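Local coordinates for protein neural-cadherin (Drosophila melanogaster, PDB 3UBF) that mediates calcium-dependent, homophilic cell-cell adhesion through its ectodomain, of which this chain is a run of three extracellular cadherin repeats, at residues F71-T76 with D88-I93; I233-A238 with S266-L271; I246-K251 with F260-T265. One frame throughout, in Å; residues are numbered along the deposited sequence.

Interaction 1 of 3, residues F71-T76 with D88-I93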
ATOM      1  N   PHE A  71     -13.505  31.042  10.496  1.00 48.95           N
ATOM      2  CA  PHE A  71     -13.524  32.487  10.308  1.00 49.92           C
ATOM      3  C   PHE A  71     -14.863  33.068  10.719  1.00 50.00           C
ATOM      4  O   PHE A  71     -15.836  32.343  10.900  1.00 48.83           O
ATOM      5  CB  PHE A  71     -13.211  32.854   8.849  1.00 48.59           C
ATOM      6  CG  PHE A  71     -14.182  32.287   7.858  1.00 46.42           C
ATOM      7  CD1 PHE A  71     -14.108  30.954   7.477  1.00 44.90           C
ATOM      8  CD2 PHE A  71     -15.181  33.085   7.311  1.00 47.35           C
ATOM      9  CE1 PHE A  71     -15.019  30.424   6.551  1.00 44.80           C
ATOM     10  CE2 PHE A  71     -16.096  32.563   6.384  1.00 45.94           C
ATOM     11  CZ  PHE A  71     -16.010  31.231   6.000  1.00 43.71           C
ATOM     12  N   TRP A  72     -14.892  34.386  10.851  1.00 51.93           N
ATOM     13  CA  TRP A  72     -16.092  35.110  11.215  1.00 52.91           C
ATOM     14  C   TRP A  72     -16.546  35.986  10.050  1.00 52.12           C
ATOM     15  O   TRP A  72     -15.743  36.401   9.218  1.00 52.31           O
ATOM     16  CB  TRP A  72     -15.825  35.975  12.449  1.00 56.67           C
ATOM     17  CG  TRP A  72     -15.749  35.221  13.748  1.00 58.30           C
ATOM     18  CD1 TRP A  72     -14.684  34.530  14.229  1.00 59.58           C
ATOM     19  CD2 TRP A  72     -16.780  35.110  14.737  1.00 60.34           C
ATOM     20  NE1 TRP A  72     -14.986  33.982  15.455  1.00 61.93           N
ATOM     21  CE2 TRP A  72     -16.267  34.325  15.790  1.00 62.04           C
ATOM     22  CE3 TRP A  72     -18.094  35.596  14.833  1.00 61.28           C
ATOM     23  CZ2 TRP A  72     -17.019  34.011  16.929  1.00 64.51           C
ATOM     24  CZ3 TRP A  72     -18.844  35.279  15.973  1.00 62.62           C
ATOM     25  CH2 TRP A  72     -18.299  34.496  17.002  1.00 64.10           C
ATOM     26  N   VAL A  73     -17.840  36.253   9.991  1.00 51.82           N
ATOM     27  CA  VAL A  73     -18.370  37.186   9.014  1.00 51.96           C
ATOM     28  C   VAL A  73     -19.150  38.300   9.710  1.00 54.37           C
ATOM     29  O   VAL A  73     -19.676  38.117  10.807  1.00 55.56           O
ATOM     30  CB  VAL A  73     -19.245  36.477   7.952  1.00 49.53           C
ATOM     31  CG1 VAL A  73     -18.456  35.349   7.284  1.00 47.61           C
ATOM     32  CG2 VAL A  73     -20.529  35.943   8.573  1.00 49.37           C
ATOM     33  N   ILE A  74     -19.176  39.463   9.074  1.00 55.66           N
ATOM     34  CA  ILE A  74     -19.977  40.592   9.515  1.00 58.11           C
ATOM     35  C   ILE A  74     -21.112  40.740   8.511  1.00 56.70           C
ATOM     36  O   ILE A  74     -20.880  40.754   7.297  1.00 55.54           O
ATOM     37  CB  ILE A  74     -19.115  41.883   9.635  1.00 61.61           C
ATOM     38  CG1 ILE A  74     -18.481  41.991  11.026  1.00 64.38           C
ATOM     39  CG2 ILE A  74     -19.932  43.148   9.342  1.00 64.11           C
ATOM     40  CD1 ILE A  74     -17.472  40.908  11.350  1.00 63.72           C
ATOM     41  N   ILE A  75     -22.335  40.803   9.031  1.00 57.28           N
ATOM     42  CA  ILE A  75     -23.548  40.906   8.222  1.00 56.75           C
ATOM     43  C   ILE A  75     -24.226  42.249   8.511  1.00 60.49           C
ATOM     44  O   ILE A  75     -24.441  42.613   9.673  1.00 62.74           O
ATOM     45  CB  ILE A  75     -24.504  39.719   8.505  1.00 55.10           C
ATOM     46  CG1 ILE A  75     -23.783  38.392   8.241  1.00 51.70           C
ATOM     47  CG2 ILE A  75     -25.760  39.807   7.651  1.00 54.16           C
ATOM     48  CD1 ILE A  75     -24.036  37.333   9.282  1.00 51.40           C
ATOM     49  N   THR A  76     -24.550  42.988   7.455  1.00 61.67           N
ATOM     50  CA  THR A  76     -25.072  44.342   7.615  1.00 65.86           C
ATOM     51  C   THR A  76     -26.118  44.685   6.545  1.00 66.56           C
ATOM     52  O   THR A  76     -26.487  43.824   5.752  1.00 64.38           O
ATOM     53  CB  THR A  76     -23.905  45.382   7.670  1.00 68.16           C
ATOM     54  OG1 THR A  76     -24.408  46.658   8.067  1.00 72.81           O
ATOM     55  CG2 THR A  76     -23.206  45.521   6.335  1.00 67.84           C
ATOM     56  N   ASP A  88     -24.684  42.153  12.468  1.00 75.55           N
ATOM     57  CA  ASP A  88     -24.603  40.817  13.035  1.00 73.35           C
ATOM     58  C   ASP A  88     -23.241  40.195  12.813  1.00 70.81           C
ATOM     59  O   ASP A  88     -22.451  40.685  12.009  1.00 70.10           O
ATOM     60  CB  ASP A  88     -25.674  39.917  12.429  1.00 71.20           C
ATOM     61  CG  ASP A  88     -26.954  39.944  13.209  1.00 74.11           C
ATOM     62  OD1 ASP A  88     -27.165  40.912  13.966  1.00 78.41           O
ATOM     63  OD2 ASP A  88     -27.747  38.993  13.071  1.00 74.40           O
ATOM     64  N   ASN A  89     -22.984  39.110  13.540  1.00 69.60           N
ATOM     65  CA  ASN A  89     -21.725  38.381  13.480  1.00 67.28           C
ATOM     66  C   ASN A  89     -22.006  36.896  13.442  1.00 64.35           C
ATOM     67  O   ASN A  89     -22.869  36.409  14.171  1.00 65.36           O
ATOM     68  CB  ASN A  89     -20.852  38.702  14.697  1.00 70.73           C
ATOM     69  CG  ASN A  89     -20.574  40.184  14.839  1.00 74.37           C
ATOM     70  OD1 ASN A  89     -19.931  40.794  13.982  1.00 74.79           O
ATOM     71  ND2 ASN A  89     -21.062  40.774  15.922  1.00 78.39           N
ATOM     72  N   GLN A  90     -21.289  36.176  12.588  1.00 60.70           N
ATOM     73  CA  GLN A  90     -21.459  34.735  12.503  1.00 58.30           C
ATOM     74  C   GLN A  90     -20.145  34.016  12.253  1.00 56.78           C
ATOM     75  O   GLN A  90     -19.396  34.343  11.322  1.00 55.47           O
ATOM     76  CB  GLN A  90     -22.462  34.372  11.418  1.00 56.17           C
ATOM     77  CG  GLN A  90     -22.920  32.931  11.465  1.00 54.89           C
ATOM     78  CD  GLN A  90     -23.598  32.519  10.190  1.00 52.18           C
ATOM     79  OE1 GLN A  90     -23.421  33.158   9.159  1.00 51.33           O
ATOM     80  NE2 GLN A  90     -24.373  31.442  10.244  1.00 51.63           N
ATOM     81  N   ARG A  91     -19.885  33.025  13.092  1.00 56.90           N
ATOM     82  CA  ARG A  91     -18.714  32.193  12.956  1.00 55.50           C
ATOM     83  C   ARG A  91     -18.977  31.128  11.897  1.00 52.18           C
ATOM     84  O   ARG A  91     -20.070  30.550  11.835  1.00 51.53           O
ATOM     85  CB  ARG A  91     -18.378  31.556  14.300  1.00 58.15           C
ATOM     86  CG  ARG A  91     -17.003  30.951  14.385  1.00 58.50           C
ATOM     87  CD  ARG A  91     -16.778  30.413  15.780  1.00 63.02           C
ATOM     88  NE  ARG A  91     -15.520  29.684  15.888  1.00 64.56           N
ATOM     89  CZ  ARG A  91     -15.066  29.125  17.007  1.00 68.36           C
ATOM     90  NH1 ARG A  91     -15.760  29.201  18.139  1.00 71.14           N
ATOM     91  NH2 ARG A  91     -13.909  28.482  16.990  1.00 69.45           N
ATOM     92  N   VAL A  92     -17.984  30.898  11.043  1.00 50.07           N
ATOM     93  CA  VAL A  92     -18.064  29.836  10.049  1.00 47.30           C
ATOM     94  C   VAL A  92     -16.932  28.843  10.281  1.00 47.31           C
ATOM     95  O   VAL A  92     -15.752  29.222  10.370  1.00 47.96           O
ATOM     96  CB  VAL A  92     -18.035  30.375   8.603  1.00 45.55           C
ATOM     97  CG1 VAL A  92     -18.387  29.267   7.611  1.00 43.57           C
ATOM     98  CG2 VAL A  92     -18.996  31.540   8.433  1.00 45.43           C
ATOM     99  N   ILE A  93     -17.309  27.574  10.415  1.00 46.76           N
ATOM    100  CA  ILE A  93     -16.350  26.487  10.601  1.00 46.57           C
ATOM    101  C   ILE A  93     -16.542  25.486   9.482  1.00 44.80           C
ATOM    102  O   ILE A  93     -17.510  24.724   9.484  1.00 45.42           O
ATOM    103  CB  ILE A  93     -16.519  25.760  11.971  1.00 48.99           C
ATOM    104  CG1 ILE A  93     -16.639  26.761  13.132  1.00 50.97           C
ATOM    105  CG2 ILE A  93     -15.353  24.808  12.220  1.00 48.83           C
ATOM    106  CD1 ILE A  93     -16.792  26.104  14.516  1.00 53.39           C
TER
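F71-T76 and D88-I93 pair as the two arms of an antiparallel beta hairpin at the middle of a four-stranded sheet in the first cadherin repeat of this chain. Hydrogen-bonded pairs F71-V92, V73-Q90 and I75-D88 alternate with non-hydrogen-bonded pairs W72-R91 and I74-N89, and six backbone bonds close the register; that from V92 N to F71 O, 2.6 Å, is nearly linear.

On the face that carries F71, V73 and I75, the phenyl ring of F71 swings over V92. CG of F71 stands between its own N and carbonyl carbon (chi1 60°), which lays the ring back across the neighbouring strand, its face on V92 CB, 3.4 Å from CZ. V73 CG1 continues this apolar surface to V92 CG2 at 4.0 Å, while V44 and V46 of strand 44-46 cover F71. Farther along, Q90 CB meets V73 CG2 at 3.8 Å, and the amide NE2 of Q90 is held by the carbonyl of P5.

The opposite face is partly exposed. There the extended side chain of R91 runs over the indole of W72: CB sits 3.7 Å from the centroid of the six-membered ring, 7° off its normal, a CH-pi contact, and CG comes to 3.7 Å from CE2. The guanidinium travels past the indole and forms a salt bridge with D70. With strands 3-12 and 34-37 flanking it, the pair has the place of the F-G hairpin of the Greek-key cadherin beta sandwich.

Interaction 2 of 3, residues I233-A238 with S266-L271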
ATOM      1  N   ILE A 233      -1.030 -19.643 -19.252  1.00 46.25           N
ATOM      2  CA  ILE A 233      -2.135 -19.690 -18.323  1.00 44.01           C
ATOM      3  C   ILE A 233      -1.828 -18.816 -17.108  1.00 42.85           C
ATOM      4  O   ILE A 233      -2.669 -18.027 -16.657  1.00 42.40           O
ATOM      5  CB  ILE A 233      -2.402 -21.155 -17.905  1.00 43.44           C
ATOM      6  CG1 ILE A 233      -3.150 -21.868 -19.020  1.00 44.89           C
ATOM      7  CG2 ILE A 233      -3.185 -21.265 -16.586  1.00 40.74           C
ATOM      8  CD1 ILE A 233      -3.163 -23.344 -18.854  1.00 47.41           C
ATOM      9  N   ILE A 234      -0.617 -18.960 -16.581  1.00 42.24           N
ATOM     10  CA  ILE A 234      -0.192 -18.198 -15.420  1.00 41.00           C
ATOM     11  C   ILE A 234       1.328 -18.171 -15.380  1.00 41.87           C
ATOM     12  O   ILE A 234       1.981 -19.123 -15.828  1.00 42.40           O
ATOM     13  CB  ILE A 234      -0.823 -18.762 -14.098  1.00 39.07           C
ATOM     14  CG1 ILE A 234      -0.474 -17.881 -12.888  1.00 38.25           C
ATOM     15  CG2 ILE A 234      -0.461 -20.227 -13.893  1.00 37.84           C
ATOM     16  CD1 ILE A 234      -1.438 -18.019 -11.730  1.00 36.60           C
ATOM     17  N   SER A 235       1.882 -17.065 -14.886  1.00 42.13           N
ATOM     18  CA  SER A 235       3.320 -16.955 -14.670  1.00 43.10           C
ATOM     19  C   SER A 235       3.618 -17.084 -13.199  1.00 41.50           C
ATOM     20  O   SER A 235       3.037 -16.389 -12.371  1.00 41.26           O
ATOM     21  CB  SER A 235       3.868 -15.615 -15.169  1.00 45.14           C
ATOM     22  OG  SER A 235       4.323 -15.723 -16.503  1.00 48.41           O
ATOM     23  N   ILE A 236       4.537 -17.976 -12.877  1.00 41.34           N
ATOM     24  CA  ILE A 236       4.961 -18.147 -11.507  1.00 40.21           C
ATOM     25  C   ILE A 236       6.406 -17.696 -11.374  1.00 41.47           C
ATOM     26  O   ILE A 236       7.249 -17.994 -12.227  1.00 43.53           O
ATOM     27  CB  ILE A 236       4.733 -19.589 -11.049  1.00 39.11           C
ATOM     28  CG1 ILE A 236       3.241 -19.798 -10.823  1.00 38.62           C
ATOM     29  CG2 ILE A 236       5.467 -19.875  -9.766  1.00 38.45           C
ATOM     30  CD1 ILE A 236       2.752 -21.092 -11.338  1.00 40.37           C
ATOM     31  N   LYS A 237       6.686 -16.934 -10.326  1.00 40.96           N
ATOM     32  CA  LYS A 237       8.040 -16.472 -10.117  1.00 42.15           C
ATOM     33  C   LYS A 237       8.437 -16.612  -8.662  1.00 40.66           C
ATOM     34  O   LYS A 237       7.640 -16.345  -7.757  1.00 39.44           O
ATOM     35  CB  LYS A 237       8.212 -15.028 -10.591  1.00 43.96           C
ATOM     36  CG  LYS A 237       9.634 -14.717 -11.002  1.00 48.30           C
ATOM     37  CD  LYS A 237       9.792 -13.290 -11.497  1.00 54.35           C
ATOM     38  CE  LYS A 237      10.455 -12.412 -10.441  1.00 56.06           C
ATOM     39  NZ  LYS A 237      11.114 -11.211 -11.040  1.00 59.86           N
ATOM     40  N   ALA A 238       9.672 -17.055  -8.454  1.00 40.61           N
ATOM     41  CA  ALA A 238      10.243 -17.136  -7.127  1.00 39.46           C
ATOM     42  C   ALA A 238      11.499 -16.292  -7.086  1.00 40.87           C
ATOM     43  O   ALA A 238      12.207 -16.148  -8.083  1.00 42.60           O
ATOM     44  CB  ALA A 238      10.529 -18.565  -6.742  1.00 38.55           C
ATOM     45  N   SER A 266      11.290 -20.085 -17.406  1.00 55.59           N
ATOM     46  CA  SER A 266      10.391 -18.957 -17.574  1.00 54.47           C
ATOM     47  C   SER A 266       9.379 -18.852 -16.430  1.00 50.43           C
ATOM     48  O   SER A 266       8.929 -17.751 -16.092  1.00 49.34           O
ATOM     49  CB  SER A 266       9.680 -19.052 -18.923  1.00 56.23           C
ATOM     50  OG  SER A 266       8.846 -20.196 -18.977  1.00 55.00           O
ATOM     51  N   GLY A 267       9.035 -20.000 -15.845  1.00 48.45           N
ATOM     52  CA  GLY A 267       8.015 -20.084 -14.814  1.00 44.82           C
ATOM     53  C   GLY A 267       6.616 -19.964 -15.387  1.00 44.15           C
ATOM     54  O   GLY A 267       5.639 -19.805 -14.639  1.00 41.32           O
ATOM     55  N   ILE A 268       6.519 -20.031 -16.717  1.00 46.12           N
ATOM     56  CA  ILE A 268       5.245 -19.859 -17.387  1.00 45.58           C
ATOM     57  C   ILE A 268       4.557 -21.199 -17.506  1.00 45.24           C
ATOM     58  O   ILE A 268       5.109 -22.140 -18.087  1.00 47.15           O
ATOM     59  CB  ILE A 268       5.393 -19.234 -18.789  1.00 48.57           C
ATOM     60  CG1 ILE A 268       6.066 -17.859 -18.713  1.00 49.47           C
ATOM     61  CG2 ILE A 268       4.024 -19.143 -19.474  1.00 47.71           C
ATOM     62  CD1 ILE A 268       6.300 -17.211 -20.088  1.00 52.68           C
ATOM     63  N   VAL A 269       3.354 -21.274 -16.942  1.00 43.11           N
ATOM     64  CA  VAL A 269       2.524 -22.462 -17.043  1.00 42.98           C
ATOM     65  C   VAL A 269       1.708 -22.407 -18.335  1.00 44.63           C
ATOM     66  O   VAL A 269       0.935 -21.479 -18.550  1.00 44.50           O
ATOM     67  CB  VAL A 269       1.591 -22.597 -15.815  1.00 40.55           C
ATOM     68  CG1 VAL A 269       0.752 -23.881 -15.885  1.00 40.22           C
ATOM     69  CG2 VAL A 269       2.403 -22.567 -14.542  1.00 39.07           C
ATOM     70  N   LYS A 270       1.892 -23.396 -19.197  1.00 46.98           N
ATOM     71  CA  LYS A 270       1.075 -23.503 -20.401  1.00 48.87           C
ATOM     72  C   LYS A 270       0.100 -24.673 -20.323  1.00 48.70           C
ATOM     73  O   LYS A 270       0.257 -25.575 -19.499  1.00 48.09           O
ATOM     74  CB  LYS A 270       1.947 -23.608 -21.652  1.00 52.14           C
ATOM     75  CG  LYS A 270       2.652 -22.320 -21.992  1.00 53.34           C
ATOM     76  CD  LYS A 270       3.574 -22.474 -23.185  1.00 57.78           C
ATOM     77  CE  LYS A 270       4.547 -21.312 -23.267  1.00 59.14           C
ATOM     78  NZ  LYS A 270       5.213 -21.238 -24.595  1.00 64.75           N
ATOM     79  N   LEU A 271      -0.918 -24.631 -21.175  1.00 49.79           N
ATOM     80  CA  LEU A 271      -1.830 -25.745 -21.358  1.00 50.33           C
ATOM     81  C   LEU A 271      -1.214 -26.759 -22.312  1.00 54.05           C
ATOM     82  O   LEU A 271      -0.854 -26.415 -23.436  1.00 56.65           O
ATOM     83  CB  LEU A 271      -3.160 -25.235 -21.919  1.00 49.94           C
ATOM     84  CG  LEU A 271      -4.302 -26.245 -22.092  1.00 49.76           C
ATOM     85  CD1 LEU A 271      -4.576 -27.031 -20.812  1.00 46.34           C
ATOM     86  CD2 LEU A 271      -5.554 -25.530 -22.553  1.00 48.64           C
TER
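V269 and I233 give up the most surface where the strand through I233-S235 pairs antiparallel with strand 268-271 in the last cadherin repeat of the chain. The carbonyl of V269 receives I233 N at 2.8 Å, and its own N donates to I234 O at 2.8 Å; with I233 and I234 both facing this one residue, the pairing is a classic beta bulge. V269 CB packs beside I234 CG2 at 3.7 Å. V269 CG2, anti to the carbonyl carbon, also reaches I236, whose CD1 lies 3.5 Å away.

I233 reaches the other way along the strand: CB rests near V269 O, and the extended chain carries CD1 across to L271 CB, 3.6 Å away. The same side chain also touches F260 and, in the facing sheet, I223 and I307. Cut back to an alanine, I233 would lose CG1, CG2 and CD1, which is likely to leave a gap beside L271 and F260 while the backbone bond to V269 remains.

I236 comes third, its N bonded to G267 O at 2.8 Å. G267 CA lies 3.4 Å from I236 O; at the positive phi of 75°, a CB would clash with that oxygen, so the close approach relies on glycine. Polar bonding across the contact is thus entirely backbone to backbone; I233, I234, I236 and V269 add aliphatic packing toward the sandwich interior, while S235 and I268 meet on the outer face.

Interaction 3 of 3, residues I246-K251 with F260-T265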
ATOM      1  N   ILE A 246      16.867 -20.077 -11.039  1.00 54.63           N
ATOM      2  CA  ILE A 246      15.722 -20.848 -10.559  1.00 51.63           C
ATOM      3  C   ILE A 246      15.183 -21.794 -11.637  1.00 52.63           C
ATOM      4  O   ILE A 246      14.870 -21.362 -12.749  1.00 53.74           O
ATOM      5  CB  ILE A 246      14.585 -19.923 -10.092  1.00 48.75           C
ATOM      6  CG1 ILE A 246      15.046 -19.025  -8.937  1.00 47.49           C
ATOM      7  CG2 ILE A 246      13.327 -20.745  -9.709  1.00 46.54           C
ATOM      8  CD1 ILE A 246      14.900 -19.650  -7.571  1.00 44.98           C
ATOM      9  N   ARG A 247      15.091 -23.080 -11.301  1.00 52.67           N
ATOM     10  CA  ARG A 247      14.423 -24.068 -12.146  1.00 53.68           C
ATOM     11  C   ARG A 247      13.042 -24.420 -11.574  1.00 50.09           C
ATOM     12  O   ARG A 247      12.928 -24.832 -10.417  1.00 48.68           O
ATOM     13  CB  ARG A 247      15.275 -25.327 -12.300  1.00 57.36           C
ATOM     14  CG  ARG A 247      14.587 -26.428 -13.118  1.00 61.48           C
ATOM     15  CD  ARG A 247      15.562 -27.515 -13.552  1.00 69.31           C
ATOM     16  NE  ARG A 247      15.336 -27.914 -14.944  1.00 74.33           N
ATOM     17  CZ  ARG A 247      15.898 -27.319 -15.999  1.00 78.25           C
ATOM     18  NH1 ARG A 247      16.724 -26.286 -15.831  1.00 78.70           N
ATOM     19  NH2 ARG A 247      15.637 -27.754 -17.228  1.00 80.89           N
ATOM     20  N   TYR A 248      12.002 -24.249 -12.385  1.00 48.62           N
ATOM     21  CA  TYR A 248      10.631 -24.524 -11.955  1.00 45.61           C
ATOM     22  C   TYR A 248      10.178 -25.885 -12.436  1.00 47.44           C
ATOM     23  O   TYR A 248      10.414 -26.246 -13.594  1.00 50.03           O
ATOM     24  CB  TYR A 248       9.657 -23.464 -12.485  1.00 43.51           C
ATOM     25  CG  TYR A 248       9.998 -22.060 -12.089  1.00 40.75           C
ATOM     26  CD1 TYR A 248      10.703 -21.234 -12.951  1.00 42.02           C
ATOM     27  CD2 TYR A 248       9.625 -21.559 -10.843  1.00 38.02           C
ATOM     28  CE1 TYR A 248      11.029 -19.937 -12.587  1.00 42.18           C
ATOM     29  CE2 TYR A 248       9.943 -20.269 -10.461  1.00 37.29           C
ATOM     30  CZ  TYR A 248      10.648 -19.462 -11.339  1.00 40.38           C
ATOM     31  OH  TYR A 248      10.975 -18.179 -10.974  1.00 42.03           O
ATOM     32  N   THR A 249       9.544 -26.647 -11.545  1.00 46.69           N
ATOM     33  CA  THR A 249       8.844 -27.862 -11.953  1.00 48.30           C
ATOM     34  C   THR A 249       7.413 -27.848 -11.470  1.00 46.31           C
ATOM     35  O   THR A 249       7.036 -27.041 -10.612  1.00 44.00           O
ATOM     36  CB  THR A 249       9.535 -29.170 -11.503  1.00 50.99           C
ATOM     37  OG1 THR A 249       9.651 -29.201 -10.075  1.00 50.26           O
ATOM     38  CG2 THR A 249      10.900 -29.334 -12.164  1.00 53.60           C
ATOM     39  N   LEU A 250       6.626 -28.759 -12.032  1.00 48.14           N
ATOM     40  CA  LEU A 250       5.182 -28.786 -11.853  1.00 46.99           C
ATOM     41  C   LEU A 250       4.698 -30.221 -11.764  1.00 49.71           C
ATOM     42  O   LEU A 250       4.896 -31.012 -12.689  1.00 52.22           O
ATOM     43  CB  LEU A 250       4.512 -28.084 -13.030  1.00 45.89           C
ATOM     44  CG  LEU A 250       2.991 -27.951 -13.015  1.00 44.89           C
ATOM     45  CD1 LEU A 250       2.574 -26.573 -13.481  1.00 40.79           C
ATOM     46  CD2 LEU A 250       2.343 -29.043 -13.868  1.00 47.21           C
ATOM     47  N   LYS A 251       4.068 -30.563 -10.646  1.00 50.10           N
ATOM     48  CA  LYS A 251       3.424 -31.867 -10.532  1.00 53.21           C
ATOM     49  C   LYS A 251       1.944 -31.720 -10.186  1.00 51.86           C
ATOM     50  O   LYS A 251       1.539 -30.740  -9.561  1.00 49.72           O
ATOM     51  CB  LYS A 251       4.160 -32.779  -9.541  1.00 55.47           C
ATOM     52  CG  LYS A 251       3.867 -32.508  -8.077  1.00 56.20           C
ATOM     53  CD  LYS A 251       4.508 -33.572  -7.174  1.00 62.44           C
ATOM     54  CE  LYS A 251       4.625 -33.061  -5.740  1.00 62.30           C
ATOM     55  NZ  LYS A 251       5.301 -31.720  -5.703  1.00 59.10           N
ATOM     56  N   PHE A 260      -1.032 -29.599 -17.794  1.00 49.09           N
ATOM     57  CA  PHE A 260      -0.275 -28.375 -17.793  1.00 47.55           C
ATOM     58  C   PHE A 260       1.211 -28.691 -17.740  1.00 49.21           C
ATOM     59  O   PHE A 260       1.620 -29.756 -17.263  1.00 50.76           O
ATOM     60  CB  PHE A 260      -0.705 -27.509 -16.609  1.00 44.34           C
ATOM     61  CG  PHE A 260      -2.191 -27.295 -16.535  1.00 42.45           C
ATOM     62  CD1 PHE A 260      -2.979 -28.075 -15.690  1.00 41.69           C
ATOM     63  CD2 PHE A 260      -2.810 -26.328 -17.320  1.00 40.83           C
ATOM     64  CE1 PHE A 260      -4.371 -27.897 -15.620  1.00 39.80           C
ATOM     65  CE2 PHE A 260      -4.200 -26.139 -17.257  1.00 39.85           C
ATOM     66  CZ  PHE A 260      -4.979 -26.930 -16.406  1.00 38.92           C
ATOM     67  N   ASN A 261       2.013 -27.788 -18.279  1.00 49.45           N
ATOM     68  CA  ASN A 261       3.434 -27.792 -17.997  1.00 50.92           C
ATOM     69  C   ASN A 261       3.879 -26.391 -17.606  1.00 48.92           C
ATOM     70  O   ASN A 261       3.099 -25.441 -17.682  1.00 47.57           O
ATOM     71  CB  ASN A 261       4.266 -28.381 -19.155  1.00 55.03           C
ATOM     72  CG  ASN A 261       3.850 -27.854 -20.517  1.00 57.18           C
ATOM     73  OD1 ASN A 261       3.743 -26.645 -20.719  1.00 58.15           O
ATOM     74  ND2 ASN A 261       3.632 -28.761 -21.464  1.00 59.46           N
ATOM     75  N   ILE A 262       5.117 -26.278 -17.149  1.00 49.21           N
ATOM     76  CA  ILE A 262       5.681 -25.000 -16.756  1.00 47.15           C
ATOM     77  C   ILE A 262       7.041 -24.889 -17.417  1.00 49.88           C
ATOM     78  O   ILE A 262       7.722 -25.899 -17.611  1.00 52.36           O
ATOM     79  CB  ILE A 262       5.812 -24.877 -15.222  1.00 44.77           C
ATOM     80  CG1 ILE A 262       6.144 -23.422 -14.827  1.00 43.04           C
ATOM     81  CG2 ILE A 262       6.845 -25.884 -14.682  1.00 45.76           C
ATOM     82  CD1 ILE A 262       5.998 -23.102 -13.347  1.00 37.72           C
ATOM     83  N   GLY A 263       7.414 -23.670 -17.788  1.00 49.82           N
ATOM     84  CA  GLY A 263       8.720 -23.412 -18.370  1.00 52.59           C
ATOM     85  C   GLY A 263       9.788 -23.537 -17.305  1.00 52.14           C
ATOM     86  O   GLY A 263       9.734 -22.830 -16.300  1.00 49.58           O
ATOM     87  N   PRO A 264      10.763 -24.446 -17.511  1.00 55.08           N
ATOM     88  CA  PRO A 264      11.877 -24.647 -16.580  1.00 55.55           C
ATOM     89  C   PRO A 264      12.541 -23.335 -16.116  1.00 54.98           C
ATOM     90  O   PRO A 264      12.845 -23.186 -14.931  1.00 52.70           O
ATOM     91  CB  PRO A 264      12.869 -25.478 -17.399  1.00 60.17           C
ATOM     92  CG  PRO A 264      12.053 -26.189 -18.379  1.00 61.31           C
ATOM     93  CD  PRO A 264      10.889 -25.300 -18.706  1.00 58.66           C
ATOM     94  N   THR A 265      12.745 -22.401 -17.045  1.00 57.30           N
ATOM     95  CA  THR A 265      13.379 -21.113 -16.746  1.00 58.07           C
ATOM     96  C   THR A 265      12.356 -19.996 -16.619  1.00 55.72           C
ATOM     97  O   THR A 265      12.535 -19.065 -15.831  1.00 54.74           O
ATOM     98  CB  THR A 265      14.371 -20.697 -17.851  1.00 62.63           C
ATOM     99  OG1 THR A 265      15.045 -21.853 -18.350  1.00 66.10           O
ATOM    100  CG2 THR A 265      15.409 -19.716 -17.307  1.00 64.57           C
TER
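L250 and I262 meet at the edge of the beta sandwich of the last cadherin repeat, where strand 246-253 borders one sheet and strand 260-262 the other. The short strand segments run nearly antiparallel but stay 6.3 Å apart at their closest, so side chains fill most of the seam. L250 CB lies 3.6 Å from I262 CG2, the two side chains crossing at a slant, and L250 CD2 reaches the F260 backbone at 3.5 Å from its O. The longer branch of I262 serves Y248 instead of L250: with CG1 anti to the backbone N (chi1 -169°), CD1 comes to 3.8 Å from Y248 CB.

Beyond I262 the chain closes in on strand 246-253, and one backbone bond crosses, Y248 N to P264 O, 2.9 Å at 167°. R247 CA, 3.3 Å from the same oxygen, adds a C-H...O contact. The phenol ring of Y248 has T265 O in plane at its edge and I246 CG2 over one face, and a hydrogen bond between its OH and A238 N holds the outer end of the ring.

Farther out, V269 packs on L250 and I262, F260 makes an edge-to-face stack with Y286, and strand 285-294 supports strand 246-253 through backbone bonds with R247, T249 and K251. On the exposed side, R247 bends at chi3 and sets P264 CB over one face of its guanidinium, toward the rim, 3.6 Å from NH2.

In the fold
Along the chain interaction 1 closes before the other two open, and interaction 3 is nested within the loop that interaction 2 closes. Interaction 1 belongs to the first repeat, its centre about 66 Å from that of interaction 2 and 72 Å from that of interaction 3, on the opposite side of the chain's centre. Interactions 2 and 3 share the last repeat, with centres about 7 Å apart. They join through neighbouring strands 260-262 and 268-271, where K270 N lies 2.8 Å from N261 O, a probable hydrogen bond. Interaction 1 thus builds one sheet of its sandwich, whereas interactions 2 and 3 continue from one sheet across to the other, in separate modules of an elongated adhesive ectodomain.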